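PDB 4TLV: ADP-ribosylating toxin CARDS from Mycoplasma pneumoniae, which transfers the ADP-ribosyl group of NAD(+) to multiple target proteins in vitro and causes vacuolation of mammalian cells as the main virulence factor of this bacterium. Local coordinates for residues Val357-Gln369 and Arg377-Leu390. Residues are numbered along the deposited sequence; the frame is centred on the assembly and turned at random.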
loop_
_atom_site.group_PDB
_atom_site.type_symbol
_atom_site.label_atom_id
_atom_site.label_comp_id
_atom_site.label_asym_id
_atom_site.label_seq_id
_atom_site.Cartn_x
_atom_site.Cartn_y
_atom_site.Cartn_z
ATOM N N VAL A 357 1.613 -5.239 -1.531
ATOM C CA VAL A 357 1.104 -3.892 -1.297
ATOM C C VAL A 357 1.746 -2.855 -2.202
ATOM O O VAL A 357 1.204 -1.766 -2.369
ATOM C CB VAL A 357 1.246 -3.460 0.171
ATOM C CG1 VAL A 357 0.409 -4.365 1.069
ATOM C CG2 VAL A 357 2.714 -3.465 0.598
ATOM N N ASN A 358 2.905 -3.187 -2.770
ATOM C CA ASN A 358 3.636 -2.243 -3.595
ATOM C C ASN A 358 3.579 -2.545 -5.086
ATOM O O ASN A 358 4.262 -1.903 -5.859
ATOM C CB ASN A 358 5.107 -2.140 -3.148
ATOM C CG ASN A 358 5.822 -3.493 -3.165
ATOM O OD1 ASN A 358 5.215 -4.534 -2.897
ATOM N ND2 ASN A 358 7.120 -3.480 -3.483
ATOM N N ALA A 359 2.777 -3.519 -5.496
ATOM C CA ALA A 359 2.745 -3.897 -6.916
ATOM C C ALA A 359 1.744 -3.039 -7.690
ATOM O O ALA A 359 0.525 -3.214 -7.552
ATOM C CB ALA A 359 2.400 -5.385 -7.054
ATOM N N VAL A 360 2.253 -2.115 -8.504
ATOM C CA VAL A 360 1.387 -1.213 -9.261
ATOM C C VAL A 360 0.475 -2.002 -10.202
ATOM O O VAL A 360 -0.672 -1.626 -10.420
ATOM C CB VAL A 360 2.202 -0.152 -10.036
ATOM C CG1 VAL A 360 1.287 0.722 -10.909
ATOM C CG2 VAL A 360 2.986 0.735 -9.060
ATOM N N ASN A 361 0.967 -3.118 -10.734
ATOM C CA ASN A 361 0.157 -3.913 -11.653
ATOM C C ASN A 361 -0.987 -4.684 -10.973
ATOM O O ASN A 361 -1.804 -5.296 -11.654
ATOM C CB ASN A 361 1.022 -4.836 -12.539
ATOM C CG ASN A 361 1.807 -5.875 -11.741
ATOM O OD1 ASN A 361 1.638 -6.013 -10.522
ATOM N ND2 ASN A 361 2.671 -6.624 -12.436
ATOM N N GLN A 362 -1.065 -4.614 -9.641
ATOM C CA GLN A 362 -2.223 -5.155 -8.916
ATOM C C GLN A 362 -3.190 -4.068 -8.440
ATOM O O GLN A 362 -4.126 -4.356 -7.691
ATOM C CB GLN A 362 -1.788 -5.998 -7.704
ATOM C CG GLN A 362 -0.866 -7.183 -8.021
ATOM C CD GLN A 362 -0.367 -7.886 -6.761
ATOM O OE1 GLN A 362 -0.761 -7.551 -5.644
ATOM N NE2 GLN A 362 0.498 -8.872 -6.938
ATOM N N LYS A 363 -2.977 -2.825 -8.854
ATOM C CA LYS A 363 -3.844 -1.742 -8.402
ATOM C C LYS A 363 -4.907 -1.371 -9.442
ATOM O O LYS A 363 -4.608 -1.230 -10.633
ATOM C CB LYS A 363 -3.018 -0.527 -7.976
ATOM C CG LYS A 363 -2.043 -0.845 -6.808
ATOM C CD LYS A 363 -1.442 0.447 -6.249
ATOM C CE LYS A 363 -0.404 0.178 -5.154
ATOM N NZ LYS A 363 -0.925 -0.730 -4.051
ATOM N N TRP A 364 -6.141 -1.208 -8.965
ATOM C CA TRP A 364 -7.316 -1.004 -9.819
ATOM C C TRP A 364 -8.154 0.148 -9.292
ATOM O O TRP A 364 -8.190 0.383 -8.086
ATOM C CB TRP A 364 -8.186 -2.262 -9.816
ATOM C CG TRP A 364 -7.443 -3.488 -10.286
ATOM C CD1 TRP A 364 -6.786 -4.413 -9.507
ATOM C CD2 TRP A 364 -7.266 -3.906 -11.643
ATOM N NE1 TRP A 364 -6.219 -5.373 -10.304
ATOM C CE2 TRP A 364 -6.506 -5.094 -11.620
ATOM C CE3 TRP A 364 -7.695 -3.397 -12.882
ATOM C CZ2 TRP A 364 -6.147 -5.783 -12.793
ATOM C CZ3 TRP A 364 -7.348 -4.095 -14.054
ATOM C CH2 TRP A 364 -6.587 -5.272 -13.995
ATOM N N LYS A 365 -8.819 0.864 -10.192
ATOM C CA LYS A 365 -9.759 1.919 -9.807
ATOM C C LYS A 365 -11.119 1.478 -10.296
ATOM O O LYS A 365 -11.210 0.804 -11.322
ATOM C CB LYS A 365 -9.421 3.244 -10.507
ATOM C CG LYS A 365 -8.228 4.015 -9.965
ATOM C CD LYS A 365 -7.849 5.143 -10.956
ATOM C CE LYS A 365 -7.637 4.550 -12.350
ATOM N NZ LYS A 365 -7.181 5.520 -13.389
ATOM N N MET A 366 -12.173 1.849 -9.573
ATOM C CA MET A 366 -13.533 1.541 -10.002
ATOM C C MET A 366 -14.362 2.813 -10.007
ATOM O O MET A 366 -14.615 3.405 -8.959
ATOM C CB MET A 366 -14.161 0.505 -9.093
ATOM C CG MET A 366 -13.338 -0.783 -9.034
ATOM S SD MET A 366 -14.286 -2.115 -8.346
ATOM C CE MET A 366 -13.002 -3.354 -8.161
ATOM N N THR A 367 -14.786 3.236 -11.185
ATOM C CA THR A 367 -15.387 4.564 -11.307
ATOM C C THR A 367 -16.802 4.482 -11.888
ATOM O O THR A 367 -17.011 3.874 -12.938
ATOM C CB THR A 367 -14.505 5.477 -12.179
ATOM O OG1 THR A 367 -14.452 4.953 -13.504
ATOM C CG2 THR A 367 -13.092 5.506 -11.649
ATOM N N PRO A 368 -17.780 5.097 -11.201
ATOM C CA PRO A 368 -19.186 4.968 -11.607
ATOM C C PRO A 368 -19.358 5.651 -12.953
ATOM O O PRO A 368 -18.785 6.709 -13.143
ATOM C CB PRO A 368 -19.955 5.748 -10.527
ATOM C CG PRO A 368 -18.941 6.253 -9.556
ATOM C CD PRO A 368 -17.582 6.098 -10.145
ATOM N N GLN A 369 -20.101 5.052 -13.871
ATOM C CA GLN A 369 -20.234 5.621 -15.213
ATOM C C GLN A 369 -21.617 6.234 -15.476
ATOM O O GLN A 369 -21.790 7.011 -16.411
ATOM C CB GLN A 369 -19.909 4.569 -16.278
ATOM C CG GLN A 369 -18.468 4.066 -16.200
ATOM C CD GLN A 369 -17.454 5.154 -16.454
ATOM O OE1 GLN A 369 -16.710 5.569 -15.553
ATOM N NE2 GLN A 369 -17.418 5.636 -17.687
ATOM N N ARG A 377 -16.634 1.284 -14.336
ATOM C CA ARG A 377 -15.474 0.987 -15.152
ATOM C C ARG A 377 -14.327 0.608 -14.230
ATOM O O ARG A 377 -14.103 1.242 -13.203
ATOM C CB ARG A 377 -15.103 2.201 -15.996
ATOM C CG ARG A 377 -13.696 2.145 -16.644
ATOM C CD ARG A 377 -13.529 3.336 -17.609
ATOM N NE ARG A 377 -14.414 3.202 -18.771
ATOM C CZ ARG A 377 -14.967 4.219 -19.435
ATOM N NH1 ARG A 377 -14.757 5.479 -19.063
ATOM N NH2 ARG A 377 -15.735 3.972 -20.480
ATOM N N VAL A 378 -13.613 -0.443 -14.591
ATOM C CA VAL A 378 -12.501 -0.919 -13.767
ATOM C C VAL A 378 -11.218 -0.661 -14.539
ATOM O O VAL A 378 -11.040 -1.199 -15.633
ATOM C CB VAL A 378 -12.667 -2.416 -13.471
ATOM C CG1 VAL A 378 -11.460 -2.967 -12.677
ATOM C CG2 VAL A 378 -13.965 -2.641 -12.694
ATOM N N SER A 379 -10.338 0.169 -13.981
ATOM C CA SER A 379 -9.149 0.621 -14.701
ATOM C C SER A 379 -7.881 0.182 -13.991
ATOM O O SER A 379 -7.835 0.137 -12.763
ATOM C CB SER A 379 -9.154 2.154 -14.826
ATOM O OG SER A 379 -10.308 2.597 -15.513
ATOM N N SER A 380 -6.846 -0.118 -14.758
ATOM C CA SER A 380 -5.549 -0.469 -14.166
ATOM C C SER A 380 -4.645 0.746 -13.915
ATOM O O SER A 380 -4.471 1.591 -14.805
ATOM C CB SER A 380 -4.814 -1.451 -15.069
ATOM O OG SER A 380 -3.511 -1.689 -14.572
ATOM N N GLU A 381 -4.054 0.832 -12.721
ATOM C CA GLU A 381 -3.091 1.892 -12.430
ATOM C C GLU A 381 -1.821 1.729 -13.262
ATOM O O GLU A 381 -1.037 2.661 -13.384
ATOM C CB GLU A 381 -2.720 1.949 -10.938
ATOM C CG GLU A 381 -3.863 2.343 -10.014
ATOM C CD GLU A 381 -4.242 3.819 -10.122
ATOM O OE1 GLU A 381 -3.609 4.571 -10.906
ATOM O OE2 GLU A 381 -5.175 4.229 -9.405
ATOM N N LEU A 382 -1.613 0.543 -13.831
ATOM C CA LEU A 382 -0.418 0.313 -14.650
ATOM C C LEU A 382 -0.412 1.217 -15.896
ATOM O O LEU A 382 0.652 1.586 -16.411
ATOM C CB LEU A 382 -0.315 -1.164 -15.048
ATOM C CG LEU A 382 1.026 -1.614 -15.631
ATOM C CD1 LEU A 382 2.139 -1.440 -14.601
ATOM C CD2 LEU A 382 0.956 -3.044 -16.098
ATOM N N LEU A 383 -1.599 1.594 -16.362
ATOM C CA LEU A 383 -1.724 2.382 -17.585
ATOM C C LEU A 383 -1.768 3.876 -17.305
ATOM O O LEU A 383 -1.975 4.676 -18.214
ATOM C CB LEU A 383 -2.946 1.945 -18.401
ATOM C CG LEU A 383 -2.819 0.558 -19.044
ATOM C CD1 LEU A 383 -4.115 0.116 -19.691
ATOM C CD2 LEU A 383 -1.681 0.546 -20.060
ATOM N N GLY A 384 -1.564 4.251 -16.045
ATOM C CA GLY A 384 -1.396 5.653 -15.693
ATOM C C GLY A 384 -2.570 6.534 -16.077
ATOM O O GLY A 384 -3.731 6.166 -15.881
ATOM N N GLN A 385 -2.270 7.701 -16.642
ATOM C CA GLN A 385 -3.309 8.668 -16.986
ATOM C C GLN A 385 -4.109 8.248 -18.212
ATOM O O GLN A 385 -5.090 8.903 -18.565
ATOM C CB GLN A 385 -2.713 10.066 -17.213
ATOM C CG GLN A 385 -1.925 10.623 -16.030
ATOM C CD GLN A 385 -2.758 10.746 -14.764
ATOM O OE1 GLN A 385 -3.987 10.644 -14.798
ATOM N NE2 GLN A 385 -2.089 10.969 -13.635
ATOM N N THR A 386 -3.685 7.173 -18.871
ATOM C CA THR A 386 -4.410 6.685 -20.045
ATOM C C THR A 386 -5.732 6.043 -19.646
ATOM O O THR A 386 -5.750 5.027 -18.941
ATOM C CB THR A 386 -3.597 5.652 -20.843
ATOM O OG1 THR A 386 -2.386 6.245 -21.326
ATOM C CG2 THR A 386 -4.405 5.152 -22.013
ATOM N N GLU A 387 -6.837 6.623 -20.101
ATOM C CA GLU A 387 -8.142 6.071 -19.787
ATOM C C GLU A 387 -8.178 4.647 -20.303
ATOM O O GLU A 387 -7.773 4.380 -21.438
ATOM C CB GLU A 387 -9.251 6.905 -20.421
ATOM C CG GLU A 387 -9.332 8.319 -19.881
ATOM C CD GLU A 387 -10.485 9.102 -20.481
ATOM O OE1 GLU A 387 -10.944 8.738 -21.588
ATOM O OE2 GLU A 387 -10.932 10.087 -19.849
ATOM N N ASN A 388 -8.648 3.730 -19.465
ATOM C CA ASN A 388 -8.607 2.317 -19.793
ATOM C C ASN A 388 -9.664 1.539 -19.011
ATOM O O ASN A 388 -10.279 2.068 -18.068
ATOM C CB ASN A 388 -7.208 1.758 -19.523
ATOM C CG ASN A 388 -6.887 1.666 -18.029
ATOM O OD1 ASN A 388 -7.110 0.633 -17.414
ATOM N ND2 ASN A 388 -6.348 2.739 -17.456
ATOM N N GLY A 389 -9.899 0.301 -19.421
ATOM C CA GLY A 389 -10.924 -0.523 -18.798
ATOM C C GLY A 389 -10.725 -2.005 -19.051
ATOM O O GLY A 389 -9.796 -2.420 -19.760
ATOM N N LEU A 390 -11.608 -2.813 -18.481
ATOM C CA LEU A 390 -11.566 -4.252 -18.690
ATOM C C LEU A 390 -12.276 -4.600 -19.996
ATOM O O LEU A 390 -13.268 -3.963 -20.354
ATOM C CB LEU A 390 -12.250 -4.982 -17.533
ATOM C CG LEU A 390 -11.595 -4.921 -16.149
ATOM C CD1 LEU A 390 -12.506 -5.636 -15.127
ATOM C CD2 LEU A 390 -10.202 -5.560 -16.184
HETATM O O HOH W 1 -3.587 -3.071 -12.386
HETATM O O HOH W 2 -5.024 4.151 -14.814
HETATM O O HOH W 3 -12.005 3.226 -13.387
#
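Lys365 pairs with Ser379, and Thr367 with Arg377, as the hydrogen-bonded pairs of an antiparallel beta hairpin. Lys365 N donates to Ser379 O at 2.8 Å, in the carbonyl plane, and Ser379 N returns the bond to Lys365 O. Beyond these pairs, Glu381 N meets Lys363 O at 3.0 Å from above the carbonyl plane, just where the chain enters a 3-10 turn.

Trp364, Met366, Val378 and Ser380 lie on one, mostly apolar, face. With CG anti to the carbonyl carbon (chi1 -58°), the Trp364 ring brings CE3 to 3.8 Å from Val378 CG1 and CZ3 to 3.9 Å from Leu390 CD2 of strand 388-393. Branched Val378 turns its CG2 to Met366 CG. Serine suits position 380: its CB packs against Trp364 CZ3, while OG accepts from Leu382 N in an ST turn.

On the face of Lys365 and Ser379, the long aliphatic chain of Lys365 crosses Glu381, which reaches over from the 3-10 segment; Lys365 CG is 3.1 Å from Glu381 OE2, which bonds to Gln321. Lys365 NZ instead donates to a water that donates to Ser380 O and Gly384 O.

Within the D2 beta-trefoil, strand 375-380 lies between 364-368 and 415-421; Met366 and Val378 pack on Ile420, while Trp364 reaches Val405 of strand 401-407.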